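PDB 4PYR: putative branched-chain amino acid ABC transporter from Chromobacterium violaceum, which can bind glutathione through a periplasmic-binding-protein-like fold of the LppC lipoprotein family and may act as an enzyme regulator, though its physiological role is unsettled. Local coordinates for residues Ala180-Val183 and Ala184-Ala187; Pro242-Arg245 and Gln246-Arg249. All coordinates share one frame; numbering follows the deposited sequence.

Contact 1 of 2, residues Ala180-Val183 and Ala184-Ala187; sequences ALDV and AQAA
Asp-182 caps the helix that begins at Val-183, its carboxylate reaching forward to the backbone of Gln-185. With chi1 at 55°, CG is set between the backbone N and the carbonyl carbon, which folds the short side chain over the first turn. Beyond CB, CG lies 3.7 Å from Gln-185 CB, and OD1 3.5 Å from that same carbon. At the tip, OD2 accepts from Gln-185 N at 3.0 Å with an N-H...O angle of 160°; the donor comes in from above the carboxylate plane, 46° out of it. The carboxylate thus takes the Gln-185 amide directly and reaches that of Ala-184 only through a water, over a weak bond. The main chain carries on the turn: Ala-186 N donates to Asp-182 O over 2.8 Å, and Ala-187 N to Val-183 O over 3.0 Å. Before the cap, Leu-181 CD2 lies 4.3 Å from Ala-186 CB, the N'-to-N4 apolar pairing of a hydrophobic staple, while its CG rests 3.8 Å from Gln-185 CB. The turn leads from strand 176-180 of the mixed sheet, where Ala-180 pairs with Val-128 and Gly-130 beside strand 125-129, into helix 183-192.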
ATOM      1  N   ALA A 180     -12.645  -2.596 -10.311  1.00 15.15           N
ATOM      2  CA  ALA A 180     -12.529  -1.777  -9.122  1.00 14.93           C
ATOM      3  C   ALA A 180     -13.840  -1.947  -8.403  1.00 16.55           C
ATOM      4  O   ALA A 180     -14.758  -1.155  -8.571  1.00 18.06           O
ATOM      5  CB  ALA A 180     -12.347  -0.323  -9.518  1.00 16.68           C
ATOM      6  N   LEU A 181     -13.950  -3.057  -7.661  1.00 16.64           N
ATOM      7  CA  LEU A 181     -15.218  -3.567  -7.201  1.00 19.65           C
ATOM      8  C   LEU A 181     -14.949  -4.333  -5.924  1.00 19.34           C
ATOM      9  O   LEU A 181     -13.903  -5.008  -5.788  1.00 19.27           O
ATOM     10  CB  LEU A 181     -15.750  -4.489  -8.321  1.00 21.71           C
ATOM     11  CG  LEU A 181     -17.183  -4.995  -8.255  1.00 20.87           C
ATOM     12  CD1 LEU A 181     -18.146  -3.841  -8.075  1.00 21.76           C
ATOM     13  CD2 LEU A 181     -17.474  -5.858  -9.470  1.00 22.21           C
ATOM     14  N   ASP A 182     -15.890  -4.247  -4.978  1.00 20.14           N
ATOM     15  CA  ASP A 182     -15.769  -4.958  -3.726  1.00 22.75           C
ATOM     16  C   ASP A 182     -15.757  -6.479  -3.989  1.00 22.42           C
ATOM     17  O   ASP A 182     -16.321  -6.967  -4.981  1.00 21.06           O
ATOM     18  CB  ASP A 182     -16.941  -4.601  -2.819  1.00 25.83           C
ATOM     19  CG  ASP A 182     -18.289  -4.860  -3.491  1.00 27.55           C
ATOM     20  OD1 ASP A 182     -18.708  -4.046  -4.371  1.00 29.01           O
ATOM     21  OD2 ASP A 182     -18.886  -5.912  -3.229  1.00 30.13           O
ATOM     22  N   VAL A 183     -15.117  -7.220  -3.098  1.00 21.63           N
ATOM     23  CA  VAL A 183     -14.822  -8.620  -3.343  1.00 23.13           C
ATOM     24  C   VAL A 183     -16.099  -9.455  -3.511  1.00 22.67           C
ATOM     25  O   VAL A 183     -16.121 -10.335  -4.368  1.00 24.61           O
ATOM     26  CB  VAL A 183     -13.854  -9.162  -2.256  1.00 30.23           C
ATOM     27  CG1 VAL A 183     -14.509  -9.238  -0.891  1.00 27.14           C
ATOM     28  CG2 VAL A 183     -13.246 -10.491  -2.665  1.00 29.08           C
ATOM     29  N   ALA A 184     -17.151  -9.159  -2.752  1.00 24.87           N
ATOM     30  CA  ALA A 184     -18.427  -9.893  -2.915  1.00 24.30           C
ATOM     31  C   ALA A 184     -19.035  -9.717  -4.319  1.00 25.65           C
ATOM     32  O   ALA A 184     -19.366 -10.708  -4.985  1.00 25.84           O
ATOM     33  CB  ALA A 184     -19.456  -9.498  -1.857  1.00 27.89           C
ATOM     34  N   GLN A 185     -19.129  -8.464  -4.775  1.00 23.01           N
ATOM     35  CA  GLN A 185     -19.638  -8.199  -6.098  1.00 22.47           C
ATOM     36  C   GLN A 185     -18.701  -8.699  -7.184  1.00 19.95           C
ATOM     37  O   GLN A 185     -19.152  -9.126  -8.237  1.00 21.81           O
ATOM     38  CB  GLN A 185     -19.982  -6.717  -6.266  1.00 25.73           C
ATOM     39  CG  GLN A 185     -21.231  -6.345  -5.440  1.00 28.97           C
ATOM     40  CD  GLN A 185     -21.793  -4.961  -5.737  1.00 30.64           C
ATOM     41  OE1 GLN A 185     -21.051  -3.960  -5.790  1.00 34.35           O
ATOM     42  NE2 GLN A 185     -23.127  -4.889  -5.906  1.00 31.43           N
ATOM     43  N   ALA A 186     -17.383  -8.618  -6.950  1.00 19.86           N
ATOM     44  CA  ALA A 186     -16.435  -9.112  -7.927  1.00 19.00           C
ATOM     45  C   ALA A 186     -16.592 -10.577  -8.173  1.00 19.75           C
ATOM     46  O   ALA A 186     -16.496 -11.033  -9.319  1.00 20.15           O
ATOM     47  CB  ALA A 186     -15.026  -8.825  -7.465  1.00 18.93           C
ATOM     48  N   ALA A 187     -16.844 -11.307  -7.102  1.00 21.23           N
ATOM     49  CA  ALA A 187     -17.056 -12.744  -7.218  1.00 20.89           C
ATOM     50  C   ALA A 187     -18.324 -13.054  -7.986  1.00 24.50           C
ATOM     51  O   ALA A 187     -18.336 -13.957  -8.831  1.00 23.47           O
ATOM     52  CB  ALA A 187     -17.079 -13.394  -5.832  1.00 25.78           C
TER
HETATM   53  O   HOH W   1     -17.514  -7.197  -0.511  1.00 34.25           O

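Contact 2 of 2, residues Pro242-Arg245 and Gln246-Arg249; sequences PLTR and QTER
Thr-244 OG1 is the N-cap oxygen of helix 245-265 and has three polar neighbours. Thr-247 N donates to it at 3.1 Å with an N-H...O angle of 161°, Thr-247 OG1 stands 2.7 Å from it, and a water lies at hydrogen-bonding distance. A chi1 of 60° brings this hydroxyl over the turn, where the two threonine side chains run at a slant to each other. Behind the cap, Glu-248 N donates to Thr-244 O at 2.9 Å, nearly straight at 172°, and Arg-249 N to Arg-245 O. That same carbonyl oxygen lies over one face of the Arg-249 guanidinium, whose charge is met by a salt bridge to Asp-221. Leu-243 crosses Thr-247 at about a right angle, its CD2 3.6 Å from Thr-247 CG2; both residues also touch Val-21 of helix 16-33. One water donates to Leu-243 O and to Glu-248 OE1, 2.6 Å away, and accepts from Arg-245 NH1 at the edge of that guanidinium, in its plane. NH1 and OE1 themselves are 4.5 Å apart, beyond a salt bridge, and OE2 bonds to Trp-224. A shared water thus bridges Arg-245 and Glu-248, and the donors on both carboxylate oxygens, with the nearby arginine and probably the partial positive charge of the helix N-terminus, would be expected to favour the ionised carboxylate.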
ATOM      1  N   PRO A 242      -2.215 -15.709  12.460  1.00 36.81           N
ATOM      2  CA  PRO A 242      -2.828 -15.661  11.155  1.00 30.92           C
ATOM      3  C   PRO A 242      -3.566 -14.346  11.043  1.00 28.60           C
ATOM      4  O   PRO A 242      -4.529 -14.117  11.796  1.00 30.40           O
ATOM      5  CB  PRO A 242      -3.811 -16.828  11.221  1.00 39.76           C
ATOM      6  CG  PRO A 242      -3.042 -17.793  12.012  1.00 34.85           C
ATOM      7  CD  PRO A 242      -2.556 -16.968  13.139  1.00 39.79           C
ATOM      8  N   LEU A 243      -3.143 -13.484  10.140  1.00 31.24           N
ATOM      9  CA  LEU A 243      -3.822 -12.205   9.984  1.00 33.15           C
ATOM     10  C   LEU A 243      -4.653 -12.235   8.721  1.00 32.65           C
ATOM     11  O   LEU A 243      -4.319 -12.957   7.753  1.00 34.43           O
ATOM     12  CB  LEU A 243      -2.791 -11.066   9.911  1.00 29.34           C
ATOM     13  CG  LEU A 243      -1.855 -10.915  11.124  1.00 30.60           C
ATOM     14  CD1 LEU A 243      -0.714  -9.961  10.800  1.00 25.81           C
ATOM     15  CD2 LEU A 243      -2.560 -10.489  12.420  1.00 30.22           C
ATOM     16  N   THR A 244      -5.713 -11.424   8.706  1.00 33.57           N
ATOM     17  CA  THR A 244      -6.358 -11.046   7.455  1.00 27.40           C
ATOM     18  C   THR A 244      -5.289 -10.542   6.531  1.00 27.63           C
ATOM     19  O   THR A 244      -4.271 -10.126   7.022  1.00 27.46           O
ATOM     20  CB  THR A 244      -7.504  -9.986   7.693  1.00 32.29           C
ATOM     21  OG1 THR A 244      -6.933  -8.799   8.288  1.00 29.93           O
ATOM     22  CG2 THR A 244      -8.544 -10.517   8.587  1.00 36.92           C
ATOM     23  N   ARG A 245      -5.539 -10.602   5.232  1.00 27.86           N
ATOM     24  CA  ARG A 245      -4.623  -9.997   4.291  1.00 28.86           C
ATOM     25  C   ARG A 245      -4.426  -8.517   4.622  1.00 26.93           C
ATOM     26  O   ARG A 245      -3.294  -8.021   4.566  1.00 27.50           O
ATOM     27  CB  ARG A 245      -5.120 -10.207   2.857  1.00 32.71           C
ATOM     28  CG  ARG A 245      -4.982 -11.628   2.394  1.00 29.60           C
ATOM     29  CD  ARG A 245      -3.586 -12.038   2.014  1.00 32.62           C
ATOM     30  NE  ARG A 245      -3.627 -13.361   1.399  1.00 32.65           N
ATOM     31  CZ  ARG A 245      -3.552 -14.514   2.057  1.00 34.02           C
ATOM     32  NH1 ARG A 245      -3.421 -14.543   3.377  1.00 38.62           N
ATOM     33  NH2 ARG A 245      -3.637 -15.661   1.382  1.00 38.75           N
ATOM     34  N   GLN A 246      -5.525  -7.840   4.974  0.50 30.31           N
ATOM     35  CA  GLN A 246      -5.518  -6.404   5.312  0.50 25.49           C
ATOM     36  C   GLN A 246      -4.493  -6.121   6.395  0.50 26.87           C
ATOM     37  O   GLN A 246      -3.582  -5.292   6.247  0.50 27.74           O
ATOM     38  CB  GLN A 246      -6.918  -5.995   5.788  0.50 25.71           C
ATOM     39  CG  GLN A 246      -7.248  -4.507   5.829  0.50 29.61           C
ATOM     40  CD  GLN A 246      -8.726  -4.262   6.076  0.50 30.54           C
ATOM     41  OE1 GLN A 246      -9.250  -4.588   7.144  0.50 33.88           O
ATOM     42  NE2 GLN A 246      -9.411  -3.691   5.090  0.50 32.22           N
ATOM     43  N   THR A 247      -4.627  -6.847   7.490  1.00 27.00           N
ATOM     44  CA  THR A 247      -3.752  -6.718   8.646  1.00 22.82           C
ATOM     45  C   THR A 247      -2.286  -7.157   8.420  1.00 21.88           C
ATOM     46  O   THR A 247      -1.342  -6.482   8.832  1.00 27.79           O
ATOM     47  CB  THR A 247      -4.320  -7.496   9.824  1.00 26.02           C
ATOM     48  OG1 THR A 247      -5.677  -7.095  10.034  1.00 32.30           O
ATOM     49  CG2 THR A 247      -3.542  -7.258  11.053  1.00 25.78           C
ATOM     50  N   GLU A 248      -2.100  -8.324   7.808  1.00 25.41           N
ATOM     51  CA  GLU A 248      -0.779  -8.798   7.450  1.00 24.09           C
ATOM     52  C   GLU A 248      -0.067  -7.801   6.530  1.00 23.27           C
ATOM     53  O   GLU A 248       1.151  -7.697   6.596  1.00 20.87           O
ATOM     54  CB  GLU A 248      -0.862 -10.161   6.796  1.00 21.09           C
ATOM     55  CG  GLU A 248       0.511 -10.729   6.549  1.00 22.27           C
ATOM     56  CD  GLU A 248       0.565 -12.238   6.460  1.00 23.62           C
ATOM     57  OE1 GLU A 248      -0.495 -12.887   6.402  1.00 25.59           O
ATOM     58  OE2 GLU A 248       1.700 -12.767   6.463  1.00 27.54           O
ATOM     59  N   ARG A 249      -0.811  -7.055   5.703  1.00 22.66           N
ATOM     60  CA  ARG A 249      -0.179  -5.993   4.919  1.00 20.54           C
ATOM     61  C   ARG A 249       0.472  -4.994   5.869  1.00 20.64           C
ATOM     62  O   ARG A 249       1.496  -4.437   5.505  1.00 19.23           O
ATOM     63  CB  ARG A 249      -1.125  -5.287   3.918  1.00 22.88           C
ATOM     64  CG  ARG A 249      -1.445  -6.143   2.681  1.00 22.65           C
ATOM     65  CD  ARG A 249      -2.271  -5.457   1.594  1.00 23.87           C
ATOM     66  NE  ARG A 249      -2.714  -6.516   0.719  1.00 26.35           N
ATOM     67  CZ  ARG A 249      -3.895  -7.122   0.837  1.00 24.80           C
ATOM     68  NH1 ARG A 249      -4.797  -6.686   1.719  1.00 30.50           N
ATOM     69  NH2 ARG A 249      -4.190  -8.132   0.039  1.00 26.00           N
TER
HETATM   70  O   HOH W   2      -2.857 -12.627   5.468  1.00 28.84           O
HETATM   71  O   HOH W   3      -0.882 -14.412   8.374  1.00 36.45           O
HETATM   72  O   HOH W   4      -9.046  -7.125   8.572  1.00 39.33           O

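Both contacts are first turns of helices, each capped by a side-chain oxygen three residues before the amide it accepts from, yet they sit on different elements. Contact 1, partly buried, begins helix 183-192 directly after a strand of the mixed sheet and lies away from the glutathione site. Contact 2 begins helix 245-265 at the surface, where Arg-249 touches Leu-104, a glutathione-binding residue, and lies about 8 Å from the ligand, side chain to ligand. A carboxylate with one water and a Leu-Ala staple caps the first helix; a hydroxyl caps the second, where apolar Leu-Thr packing is joined by three waters, one between charged side chains. The nearest atoms of the two are about 10 Å apart.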